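DegV domain-containing protein spr0652 (Streptococcus pneumoniae, PDB 6CNG) binds linoleic acid and, as a DegV-family protein, probably other long-chain fatty acids, and may serve in lipid transport or fatty acid metabolism. Local coordinates at residues Lys177-Val185 against Val202-Ala213; Tyr244-Arg254 against Phe271-Thr281. One frame throughout, in Å; residues are numbered along the deposited sequence.

Interaction 1 of 2, residues Lys177-Val185 against Val202-Ala213. With EIC (linoleic acid), chain C; ACT (acetate ion), chain I.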
loop_
_atom_site.group_PDB
_atom_site.type_symbol
_atom_site.label_atom_id
_atom_site.label_comp_id
_atom_site.label_asym_id
_atom_site.label_seq_id
_atom_site.Cartn_x
_atom_site.Cartn_y
_atom_site.Cartn_z
ATOM N N LYS A 177 -8.420 -6.206 -3.846
ATOM C CA LYS A 177 -8.136 -5.400 -5.021
ATOM C C LYS A 177 -7.751 -3.981 -4.594
ATOM O O LYS A 177 -7.878 -3.607 -3.428
ATOM C CB LYS A 177 -9.348 -5.409 -5.971
ATOM C CG LYS A 177 -9.834 -6.846 -6.433
ATOM C CD LYS A 177 -8.961 -7.521 -7.483
ATOM C CE LYS A 177 -9.348 -9.014 -7.770
ATOM N NZ LYS A 177 -8.370 -9.752 -8.649
ATOM N N LEU A 178 -7.291 -3.180 -5.568
ATOM C CA LEU A 178 -6.972 -1.773 -5.348
ATOM C C LEU A 178 -7.577 -0.903 -6.442
ATOM O O LEU A 178 -7.442 -1.195 -7.624
ATOM C CB LEU A 178 -5.449 -1.539 -5.312
ATOM C CG LEU A 178 -5.023 -0.091 -4.991
ATOM C CD1 LEU A 178 -5.136 0.218 -3.536
ATOM C CD2 LEU A 178 -3.626 0.191 -5.429
ATOM N N LEU A 179 -8.219 0.178 -6.048
ATOM C CA LEU A 179 -8.571 1.252 -6.955
ATOM C C LEU A 179 -7.879 2.507 -6.452
ATOM O O LEU A 179 -7.781 2.722 -5.247
ATOM C CB LEU A 179 -10.069 1.507 -6.950
ATOM C CG LEU A 179 -10.984 0.820 -7.957
ATOM C CD1 LEU A 179 -12.434 0.930 -7.532
ATOM C CD2 LEU A 179 -10.847 1.447 -9.322
ATOM N N PHE A 180 -7.383 3.320 -7.368
ATOM C CA PHE A 180 -6.789 4.597 -6.994
ATOM C C PHE A 180 -7.417 5.715 -7.799
ATOM O O PHE A 180 -7.935 5.506 -8.896
ATOM C CB PHE A 180 -5.269 4.586 -7.141
ATOM C CG PHE A 180 -4.785 4.193 -8.492
ATOM C CD1 PHE A 180 -4.801 5.088 -9.535
ATOM C CD2 PHE A 180 -4.278 2.927 -8.707
ATOM C CE1 PHE A 180 -4.346 4.730 -10.745
ATOM C CE2 PHE A 180 -3.822 2.562 -9.932
ATOM C CZ PHE A 180 -3.849 3.446 -10.952
ATOM N N VAL A 181 -7.414 6.900 -7.214
ATOM C CA VAL A 181 -7.710 8.122 -7.938
ATOM C C VAL A 181 -6.597 9.116 -7.691
ATOM O O VAL A 181 -6.355 9.517 -6.548
ATOM C CB VAL A 181 -9.033 8.761 -7.526
ATOM C CG1 VAL A 181 -9.262 9.981 -8.370
ATOM C CG2 VAL A 181 -10.124 7.737 -7.655
ATOM N N LEU A 182 -5.974 9.547 -8.758
ATOM C CA LEU A 182 -4.857 10.455 -8.669
ATOM C C LEU A 182 -5.165 11.717 -9.456
ATOM O O LEU A 182 -5.469 11.666 -10.642
ATOM C CB LEU A 182 -3.602 9.774 -9.202
ATOM C CG LEU A 182 -3.350 8.362 -8.719
ATOM C CD1 LEU A 182 -2.074 7.825 -9.322
ATOM C CD2 LEU A 182 -3.259 8.318 -7.226
ATOM N N ALA A 183 -5.030 12.854 -8.784
ATOM C CA ALA A 183 -5.069 14.149 -9.433
ATOM C C ALA A 183 -3.731 14.535 -10.042
ATOM O O ALA A 183 -3.693 15.357 -10.953
ATOM C CB ALA A 183 -5.471 15.175 -8.393
ATOM N N LYS A 184 -2.640 13.960 -9.572
ATOM C CA LYS A 184 -1.351 14.234 -10.160
ATOM C C LYS A 184 -0.582 12.939 -10.198
ATOM O O LYS A 184 -0.706 12.110 -9.295
ATOM C CB LYS A 184 -0.570 15.216 -9.318
ATOM C CG LYS A 184 -0.975 16.642 -9.561
ATOM C CD LYS A 184 -0.607 17.566 -8.461
ATOM C CE LYS A 184 -0.391 18.969 -9.007
ATOM N NZ LYS A 184 -1.237 19.262 -10.195
ATOM N N VAL A 185 0.201 12.768 -11.250
ATOM C CA VAL A 185 0.975 11.538 -11.438
ATOM C C VAL A 185 2.395 11.855 -11.865
ATOM O O VAL A 185 3.116 10.997 -12.370
ATOM C CB VAL A 185 0.293 10.609 -12.455
ATOM C CG1 VAL A 185 -1.113 10.266 -12.016
ATOM C CG2 VAL A 185 0.270 11.254 -13.798
ATOM N N VAL A 202 -3.826 12.105 -18.108
ATOM C CA VAL A 202 -4.417 12.210 -16.776
ATOM C C VAL A 202 -3.557 13.117 -15.902
ATOM O O VAL A 202 -2.469 13.539 -16.283
ATOM C CB VAL A 202 -4.560 10.828 -16.095
ATOM C CG1 VAL A 202 -5.598 9.954 -16.821
ATOM C CG2 VAL A 202 -3.198 10.146 -16.020
ATOM N N GLY A 203 -4.062 13.401 -14.706
ATOM C CA GLY A 203 -3.353 14.230 -13.755
ATOM C C GLY A 203 -3.010 15.624 -14.248
ATOM O O GLY A 203 -2.200 16.316 -13.614
ATOM N N LEU A 204 -3.616 16.061 -15.358
ATOM C CA LEU A 204 -3.351 17.388 -15.907
ATOM C C LEU A 204 -4.646 18.145 -16.153
ATOM O O LEU A 204 -5.454 17.766 -17.009
ATOM C CB LEU A 204 -2.536 17.323 -17.203
ATOM C CG LEU A 204 -3.291 17.009 -18.496
ATOM C CD1 LEU A 204 -2.354 17.040 -19.700
ATOM C CD2 LEU A 204 -3.993 15.660 -18.386
ATOM N N LEU A 205 -4.822 19.238 -15.423
ATOM C CA LEU A 205 -5.847 20.226 -15.734
ATOM C C LEU A 205 -7.241 19.590 -15.713
ATOM O O LEU A 205 -7.893 19.365 -16.734
ATOM C CB LEU A 205 -5.497 20.939 -17.049
ATOM C CG LEU A 205 -4.345 21.972 -16.976
ATOM C CD1 LEU A 205 -3.041 21.402 -16.424
ATOM C CD2 LEU A 205 -4.087 22.599 -18.342
ATOM N N ASN A 206 -7.669 19.297 -14.486
ATOM C CA ASN A 206 -9.020 18.863 -14.116
ATOM C C ASN A 206 -9.274 17.377 -14.341
ATOM O O ASN A 206 -10.401 16.940 -14.173
ATOM C CB ASN A 206 -10.119 19.700 -14.793
ATOM C CG ASN A 206 -11.409 19.727 -13.988
ATOM O OD1 ASN A 206 -11.394 19.386 -12.808
ATOM N ND2 ASN A 206 -12.527 20.135 -14.612
ATOM N N ILE A 207 -8.269 16.584 -14.688
ATOM C CA ILE A 207 -8.468 15.184 -15.033
ATOM C C ILE A 207 -7.695 14.306 -14.057
ATOM O O ILE A 207 -6.458 14.307 -14.054
ATOM C CB ILE A 207 -8.058 14.903 -16.482
ATOM C CG1 ILE A 207 -8.990 15.647 -17.448
ATOM C CG2 ILE A 207 -8.069 13.436 -16.743
ATOM C CD1 ILE A 207 -10.460 15.328 -17.277
ATOM N N ARG A 208 -8.426 13.527 -13.250
ATOM C CA ARG A 208 -7.836 12.610 -12.287
ATOM C C ARG A 208 -7.851 11.204 -12.862
ATOM O O ARG A 208 -8.807 10.813 -13.532
ATOM C CB ARG A 208 -8.594 12.650 -10.964
ATOM C CG ARG A 208 -8.899 14.060 -10.517
ATOM C CD ARG A 208 -9.379 14.175 -9.090
ATOM N NE ARG A 208 -9.735 15.573 -8.793
ATOM C CZ ARG A 208 -10.552 15.978 -7.816
ATOM N NH1 ARG A 208 -11.127 15.102 -7.000
ATOM N NH2 ARG A 208 -10.802 17.275 -7.656
ATOM N N MET A 209 -6.766 10.472 -12.638
ATOM C CA MET A 209 -6.630 9.107 -13.120
ATOM C C MET A 209 -7.342 8.146 -12.187
ATOM O O MET A 209 -6.984 8.018 -11.023
ATOM C CB MET A 209 -5.166 8.717 -13.182
ATOM C CG MET A 209 -4.960 7.317 -13.674
ATOM S SD MET A 209 -3.241 6.868 -13.715
ATOM C CE MET A 209 -3.259 5.253 -14.490
ATOM N N VAL A 210 -8.312 7.434 -12.716
ATOM C CA VAL A 210 -8.979 6.369 -11.993
ATOM C C VAL A 210 -8.390 5.070 -12.506
ATOM O O VAL A 210 -8.433 4.788 -13.704
ATOM C CB VAL A 210 -10.490 6.427 -12.228
ATOM C CG1 VAL A 210 -11.160 5.310 -11.544
ATOM C CG2 VAL A 210 -11.038 7.738 -11.747
ATOM N N GLY A 211 -7.806 4.292 -11.619
ATOM C CA GLY A 211 -7.084 3.132 -12.074
ATOM C C GLY A 211 -7.136 2.034 -11.048
ATOM O O GLY A 211 -7.672 2.189 -9.953
ATOM N N LYS A 212 -6.566 0.900 -11.428
ATOM C CA LYS A 212 -6.452 -0.230 -10.542
ATOM C C LYS A 212 -5.034 -0.757 -10.566
ATOM O O LYS A 212 -4.272 -0.482 -11.481
ATOM C CB LYS A 212 -7.391 -1.361 -10.948
ATOM C CG LYS A 212 -7.113 -1.988 -12.279
ATOM C CD LYS A 212 -8.152 -3.065 -12.601
ATOM C CE LYS A 212 -7.819 -3.914 -13.825
ATOM N NZ LYS A 212 -8.946 -4.870 -14.223
ATOM N N ALA A 213 -4.687 -1.523 -9.540
ATOM C CA ALA A 213 -3.504 -2.369 -9.622
ATOM C C ALA A 213 -3.790 -3.510 -10.593
ATOM O O ALA A 213 -4.789 -4.221 -10.450
ATOM C CB ALA A 213 -3.140 -2.909 -8.241
HETATM C C1 EIC C . 11.121 2.433 -4.929
HETATM C C2 EIC C . 9.642 2.579 -4.590
HETATM C C3 EIC C . 8.755 2.789 -5.796
HETATM C C4 EIC C . 7.295 2.624 -5.446
HETATM C C5 EIC C . 6.404 2.730 -6.665
HETATM C C6 EIC C . 4.942 2.450 -6.335
HETATM C C7 EIC C . 4.242 3.606 -5.607
HETATM C C8 EIC C . 2.847 3.207 -5.162
HETATM C C9 EIC C . 2.275 4.345 -4.349
HETATM C C10 EIC C . 1.488 5.247 -4.892
HETATM C C11 EIC C . 1.110 5.232 -6.367
HETATM C C12 EIC C . -0.397 5.447 -6.398
HETATM C C13 EIC C . -1.247 4.698 -7.068
HETATM C C14 EIC C . -0.802 3.535 -7.930
HETATM C C15 EIC C . -0.680 2.246 -7.121
HETATM C C16 EIC C . -0.259 1.110 -8.040
HETATM C C17 EIC C . 0.031 -0.145 -7.269
HETATM C C18 EIC C . 0.486 -1.227 -8.223
HETATM O O1 EIC C . 11.672 1.299 -4.972
HETATM O O2 EIC C . 11.794 3.466 -5.170
HETATM C C ACT I . 2.218 19.316 -12.780
HETATM O O ACT I . 3.027 18.579 -13.403
HETATM O OXT ACT I . 1.334 18.970 -11.937
HETATM C CH3 ACT I . 2.348 20.853 -13.109
HETATM O O HOH W 1 -6.653 -4.719 -8.185
HETATM O O HOH W 2 0.096 14.944 -13.359
#

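Interaction 2 of 2, residues Tyr244-Arg254 against Phe271-Thr281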
loop_
_atom_site.group_PDB
_atom_site.type_symbol
_atom_site.label_atom_id
_atom_site.label_comp_id
_atom_site.label_asym_id
_atom_site.label_seq_id
_atom_site.Cartn_x
_atom_site.Cartn_y
_atom_site.Cartn_z
ATOM N N TYR A 244 -17.415 -5.604 -5.391
ATOM C CA TYR A 244 -17.556 -5.308 -3.968
ATOM C C TYR A 244 -18.946 -5.736 -3.505
ATOM O O TYR A 244 -19.927 -5.627 -4.250
ATOM C CB TYR A 244 -17.301 -3.815 -3.712
ATOM C CG TYR A 244 -17.398 -3.402 -2.249
ATOM C CD1 TYR A 244 -16.390 -3.697 -1.347
ATOM C CD2 TYR A 244 -18.501 -2.721 -1.779
ATOM C CE1 TYR A 244 -16.500 -3.353 -0.039
ATOM C CE2 TYR A 244 -18.611 -2.377 -0.469
ATOM C CZ TYR A 244 -17.622 -2.690 0.389
ATOM O OH TYR A 244 -17.758 -2.337 1.684
ATOM N N ALA A 245 -19.026 -6.250 -2.277
ATOM C CA ALA A 245 -20.280 -6.779 -1.752
ATOM C C ALA A 245 -20.435 -6.509 -0.258
ATOM O O ALA A 245 -21.018 -7.311 0.476
ATOM C CB ALA A 245 -20.409 -8.266 -2.054
ATOM N N GLY A 246 -19.959 -5.347 0.209
ATOM C CA GLY A 246 -20.123 -4.935 1.588
ATOM C C GLY A 246 -19.001 -5.297 2.543
ATOM O O GLY A 246 -19.164 -5.082 3.738
ATOM N N GLY A 247 -17.871 -5.835 2.052
ATOM C CA GLY A 247 -16.732 -6.185 2.879
ATOM C C GLY A 247 -15.875 -5.015 3.342
ATOM O O GLY A 247 -16.308 -3.864 3.414
ATOM N N ARG A 248 -14.635 -5.321 3.659
ATOM C CA ARG A 248 -13.749 -4.308 4.202
ATOM C C ARG A 248 -13.202 -3.416 3.099
ATOM O O ARG A 248 -12.924 -3.867 1.989
ATOM C CB ARG A 248 -12.572 -4.946 4.922
ATOM C CG ARG A 248 -12.917 -5.672 6.191
ATOM C CD ARG A 248 -11.673 -6.297 6.792
ATOM N NE ARG A 248 -12.019 -7.072 7.963
ATOM C CZ ARG A 248 -11.194 -7.883 8.588
ATOM N NH1 ARG A 248 -9.958 -8.034 8.158
ATOM N NH2 ARG A 248 -11.624 -8.552 9.646
ATOM N N ILE A 249 -13.066 -2.137 3.424
ATOM C CA ILE A 249 -12.354 -1.169 2.609
ATOM C C ILE A 249 -11.370 -0.424 3.488
ATOM O O ILE A 249 -11.676 -0.101 4.637
ATOM C CB ILE A 249 -13.322 -0.164 1.987
ATOM C CG1 ILE A 249 -14.323 -0.860 1.078
ATOM C CG2 ILE A 249 -12.564 0.861 1.220
ATOM C CD1 ILE A 249 -15.344 0.076 0.528
ATOM N N VAL A 250 -10.195 -0.145 2.932
ATOM C CA VAL A 250 -9.183 0.740 3.519
ATOM C C VAL A 250 -8.856 1.808 2.482
ATOM O O VAL A 250 -8.318 1.503 1.416
ATOM C CB VAL A 250 -7.921 -0.016 3.924
ATOM C CG1 VAL A 250 -6.919 0.934 4.437
ATOM C CG2 VAL A 250 -8.254 -1.029 4.969
ATOM N N MET A 251 -9.189 3.051 2.784
ATOM C CA MET A 251 -8.886 4.189 1.922
ATOM C C MET A 251 -7.666 4.917 2.487
ATOM O O MET A 251 -7.773 5.661 3.462
ATOM C CB MET A 251 -10.065 5.160 1.883
ATOM C CG MET A 251 -11.357 4.636 1.331
ATOM S SD MET A 251 -12.666 5.863 1.377
ATOM C CE MET A 251 -14.072 4.923 0.861
ATOM N N ALA A 252 -6.514 4.720 1.863
ATOM C CA ALA A 252 -5.327 5.526 2.140
ATOM C C ALA A 252 -5.354 6.780 1.275
ATOM O O ALA A 252 -5.410 6.690 0.053
ATOM C CB ALA A 252 -4.081 4.705 1.840
ATOM N N GLN A 253 -5.286 7.948 1.899
ATOM C CA GLN A 253 -5.467 9.194 1.182
ATOM C C GLN A 253 -4.436 10.239 1.607
ATOM O O GLN A 253 -3.923 10.213 2.727
ATOM C CB GLN A 253 -6.874 9.753 1.388
ATOM C CG GLN A 253 -7.298 9.877 2.816
ATOM C CD GLN A 253 -6.809 11.144 3.463
ATOM O OE1 GLN A 253 -6.686 12.157 2.818
ATOM N NE2 GLN A 253 -6.533 11.088 4.758
ATOM N N ARG A 254 -4.145 11.155 0.675
ATOM C CA ARG A 254 -3.274 12.305 0.897
ATOM C C ARG A 254 -4.111 13.558 0.723
ATOM O O ARG A 254 -4.382 13.978 -0.399
ATOM C CB ARG A 254 -2.113 12.312 -0.076
ATOM C CG ARG A 254 -1.193 13.490 0.084
ATOM C CD ARG A 254 -0.621 13.577 1.471
ATOM N NE ARG A 254 0.121 14.810 1.676
ATOM C CZ ARG A 254 0.564 15.215 2.853
ATOM N NH1 ARG A 254 0.366 14.485 3.941
ATOM N NH2 ARG A 254 1.195 16.362 2.931
ATOM N N PHE A 271 -24.411 -0.252 0.785
ATOM C CA PHE A 271 -23.989 -1.496 1.427
ATOM C C PHE A 271 -23.933 -1.197 2.918
ATOM O O PHE A 271 -22.869 -0.835 3.437
ATOM C CB PHE A 271 -22.623 -1.952 0.908
ATOM C CG PHE A 271 -22.556 -2.157 -0.578
ATOM C CD1 PHE A 271 -22.181 -1.129 -1.420
ATOM C CD2 PHE A 271 -22.850 -3.392 -1.134
ATOM C CE1 PHE A 271 -22.113 -1.319 -2.787
ATOM C CE2 PHE A 271 -22.770 -3.593 -2.499
ATOM C CZ PHE A 271 -22.402 -2.558 -3.326
ATOM N N PRO A 272 -25.049 -1.324 3.645
ATOM C CA PRO A 272 -25.099 -0.795 5.025
ATOM C C PRO A 272 -24.093 -1.403 6.019
ATOM O O PRO A 272 -23.766 -0.749 7.027
ATOM C CB PRO A 272 -26.558 -1.063 5.439
ATOM C CG PRO A 272 -27.031 -2.099 4.473
ATOM C CD PRO A 272 -26.365 -1.820 3.209
ATOM N N GLN A 273 -23.582 -2.601 5.759
ATOM C CA GLN A 273 -22.662 -3.279 6.659
ATOM C C GLN A 273 -21.191 -2.986 6.369
ATOM O O GLN A 273 -20.322 -3.566 7.023
ATOM C CB GLN A 273 -22.916 -4.790 6.618
ATOM C CG GLN A 273 -23.766 -5.309 7.799
ATOM C CD GLN A 273 -25.041 -4.485 8.061
ATOM O OE1 GLN A 273 -25.100 -3.673 8.993
ATOM N NE2 GLN A 273 -26.071 -4.719 7.255
ATOM N N ALA A 274 -20.895 -2.092 5.431
ATOM C CA ALA A 274 -19.515 -1.868 5.025
ATOM C C ALA A 274 -18.659 -1.457 6.210
ATOM O O ALA A 274 -19.079 -0.667 7.058
ATOM C CB ALA A 274 -19.445 -0.797 3.941
ATOM N N ASP A 275 -17.444 -1.995 6.240
ATOM C CA ASP A 275 -16.483 -1.768 7.295
ATOM C C ASP A 275 -15.376 -0.983 6.605
ATOM O O ASP A 275 -14.523 -1.554 5.929
ATOM C CB ASP A 275 -16.019 -3.108 7.856
ATOM C CG ASP A 275 -14.888 -2.977 8.880
ATOM O OD1 ASP A 275 -14.474 -1.835 9.198
ATOM O OD2 ASP A 275 -14.417 -4.031 9.369
ATOM N N ILE A 276 -15.415 0.320 6.751
ATOM C CA ILE A 276 -14.499 1.206 6.058
ATOM C C ILE A 276 -13.604 1.896 7.073
ATOM O O ILE A 276 -14.073 2.364 8.117
ATOM C CB ILE A 276 -15.294 2.250 5.253
ATOM C CG1 ILE A 276 -16.275 1.562 4.321
ATOM C CG2 ILE A 276 -14.352 3.169 4.474
ATOM C CD1 ILE A 276 -17.200 2.534 3.654
ATOM N N LYS A 277 -12.307 1.946 6.745
ATOM C CA LYS A 277 -11.294 2.727 7.437
ATOM C C LYS A 277 -10.698 3.745 6.468
ATOM O O LYS A 277 -10.554 3.480 5.275
ATOM C CB LYS A 277 -10.165 1.823 7.950
ATOM C CG LYS A 277 -10.585 0.640 8.828
ATOM C CD LYS A 277 -9.443 -0.408 8.960
ATOM C CE LYS A 277 -9.940 -1.819 9.365
ATOM N NZ LYS A 277 -10.909 -2.466 8.402
ATOM N N ILE A 278 -10.359 4.922 6.977
ATOM C CA ILE A 278 -9.670 5.950 6.200
ATOM C C ILE A 278 -8.346 6.209 6.913
ATOM O O ILE A 278 -8.336 6.510 8.116
ATOM C CB ILE A 278 -10.511 7.233 6.083
ATOM C CG1 ILE A 278 -11.936 6.914 5.636
ATOM C CG2 ILE A 278 -9.859 8.226 5.142
ATOM C CD1 ILE A 278 -12.887 8.100 5.740
ATOM N N LEU A 279 -7.233 6.032 6.195
ATOM C CA LEU A 279 -5.902 6.203 6.772
ATOM C C LEU A 279 -5.105 7.233 5.991
ATOM O O LEU A 279 -5.231 7.325 4.773
ATOM C CB LEU A 279 -5.084 4.905 6.749
ATOM C CG LEU A 279 -5.664 3.709 7.479
ATOM C CD1 LEU A 279 -4.747 2.543 7.247
ATOM C CD2 LEU A 279 -5.783 4.035 8.934
ATOM N N PRO A 280 -4.249 7.994 6.651
ATOM C CA PRO A 280 -3.352 8.865 5.906
ATOM C C PRO A 280 -2.267 8.043 5.218
ATOM O O PRO A 280 -1.798 7.030 5.733
ATOM C CB PRO A 280 -2.796 9.791 6.990
ATOM C CG PRO A 280 -2.835 8.989 8.199
ATOM C CD PRO A 280 -3.940 8.000 8.083
ATOM N N THR A 281 -1.884 8.479 4.032
ATOM C CA THR A 281 -0.827 7.796 3.315
ATOM C C THR A 281 0.515 7.906 4.037
ATOM O O THR A 281 0.784 8.869 4.765
ATOM C CB THR A 281 -0.704 8.402 1.926
ATOM O OG1 THR A 281 -0.868 9.817 2.009
ATOM C CG2 THR A 281 -1.759 7.864 1.031
HETATM O O HOH W 3 -17.765 -5.163 6.408
HETATM O O HOH W 4 -14.791 -6.464 9.029
HETATM O O HOH W 5 -0.164 11.824 4.639
#

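Interaction 1 of 2, residues Lys177-Val185 against Val202-Ala213
Strands 177-182 and 207-213 run antiparallel, their axes 4.5 Å apart at 168°, with Phe180 facing Gly211 and Leu182 facing Met209 as hydrogen-bonded pairs, while Leu179-Lys212 and Val181-Val210 are non-hydrogen-bonded ones. They are inner neighbours in a mixed six-stranded sheet of the DegV fold, one face of which lines the fatty acid pocket. Phe180 N reaches Gly211 O at 2.8 Å, and Gly211 N returns the bond to Phe180 O. On the pocket face the Phe180 ring lies flat across the partner strand. With CG wedged between the backbone N and the carbonyl carbon (chi1 55°), the ring is folded over Gly211, whose CA stands 3.7 Å from the ring centroid in a CH-pi contact. Glycine suits the place because a CB there would collide with CZ of the ring. Linoleic acid lies over the opposite face, its C14 3.6 Å from Phe180 CD2 and offset toward the rim, so the ring is sandwiched between peptide and lipid. Met209, extended beyond CG, runs past the ring edge and brings SD to 3.8 Å from Phe180 CE1, a Met-aromatic contact. Leu178, Leu182 and Ala213 offer the acyl chain further apolar surface; the small Ala213 also packs its CB against that of Leu178. The other face carries Leu179, Val181 and Val210, with Lys212 at its edge; the two valines lie side by side, and Leu179 meets Leu239 of helix 228-242. Beyond the paired strands, Gly203 accommodates a positive phi; its CA lies 3.0 Å from Ala183 O, and a CB would be tight against Lys184 CA and Val185 N. A water joins the two segments here, accepting from Val185 N at 3.0 Å and donating to Gly203 O at 2.7 Å.

Interaction 2 of 2, residues Tyr244-Arg254 against Phe271-Thr281
Ile249 and Ile276 stand side by side on one face of two parallel strands, 247-253 and 275-280, that form a beta-alpha-beta unit with helix 257-270. Ile276 CG1 rests 4.1 Å from Ile249 CB, and its other branch, CG2, meets the methyl end of Met251. The unbranched methionine, extended beyond CG, reaches diagonally back from its register partner Ile278 to the earlier Ile276. Ile278 CG2 in turn packs against Gln253 CG at 3.8 Å, the two side chains crossing at a slant. Gln253 folds back at chi2 (83°), and its OE1 is bonded to Asn256 N. On the other face Val250 CG1 nestles against Leu279 CD1 at 3.9 Å, while the small Ala252 leaves room for Thr281 CG2. Arg248 and Asp275 lie alongside each other, their guanidinium and carboxylate planes 74° apart; rather than bonding directly they share a water, which accepts from Arg248 NE and donates to Asp275 OD2. At the start of the strands the edge of Tyr244 projects onto the face of Phe271 in a T-shaped pair, centroids 5.1 Å apart. Tyr244 OH meets Ala274 CB at 3.2 Å and donates to Gly247 O, tying the ring to the corner where the chain turns. Gly246 allows that corner, where a side chain would jam against the preceding carbonyl O; Phe271 CD2 lies 3.7 Å from Gly246 N. Helix 257-270 packs on the isoleucine and methionine face through Cys260 and Ser264, helix 143-157 lies on the Val250 and Leu279 face, with Asp154 and Glu150 taking the charges of Arg248 and Lys277, and strand 294-300 borders strand 247-253.

Interactions 1 and 2 belong to one six-stranded sheet and are joined through strand 294-300, which pairs with strand 176-182 on one side and with strand 247-253 on the other. Their centres lie 18 Å apart and their nearest atoms about 6 Å, so they do not touch. The sheet is antiparallel at interaction 1 and parallel at interaction 2, where a helical crossover links neighbouring strands. Interaction 1 supplies four residues of the linoleic acid pocket and has the Ala213 side chain about 7 Å from the sodium ion, whereas interaction 2 lies away from the lipid pocket and the sodium site, toward the sheet edge formed by strand 275-280, the outermost strand within the chain at that end.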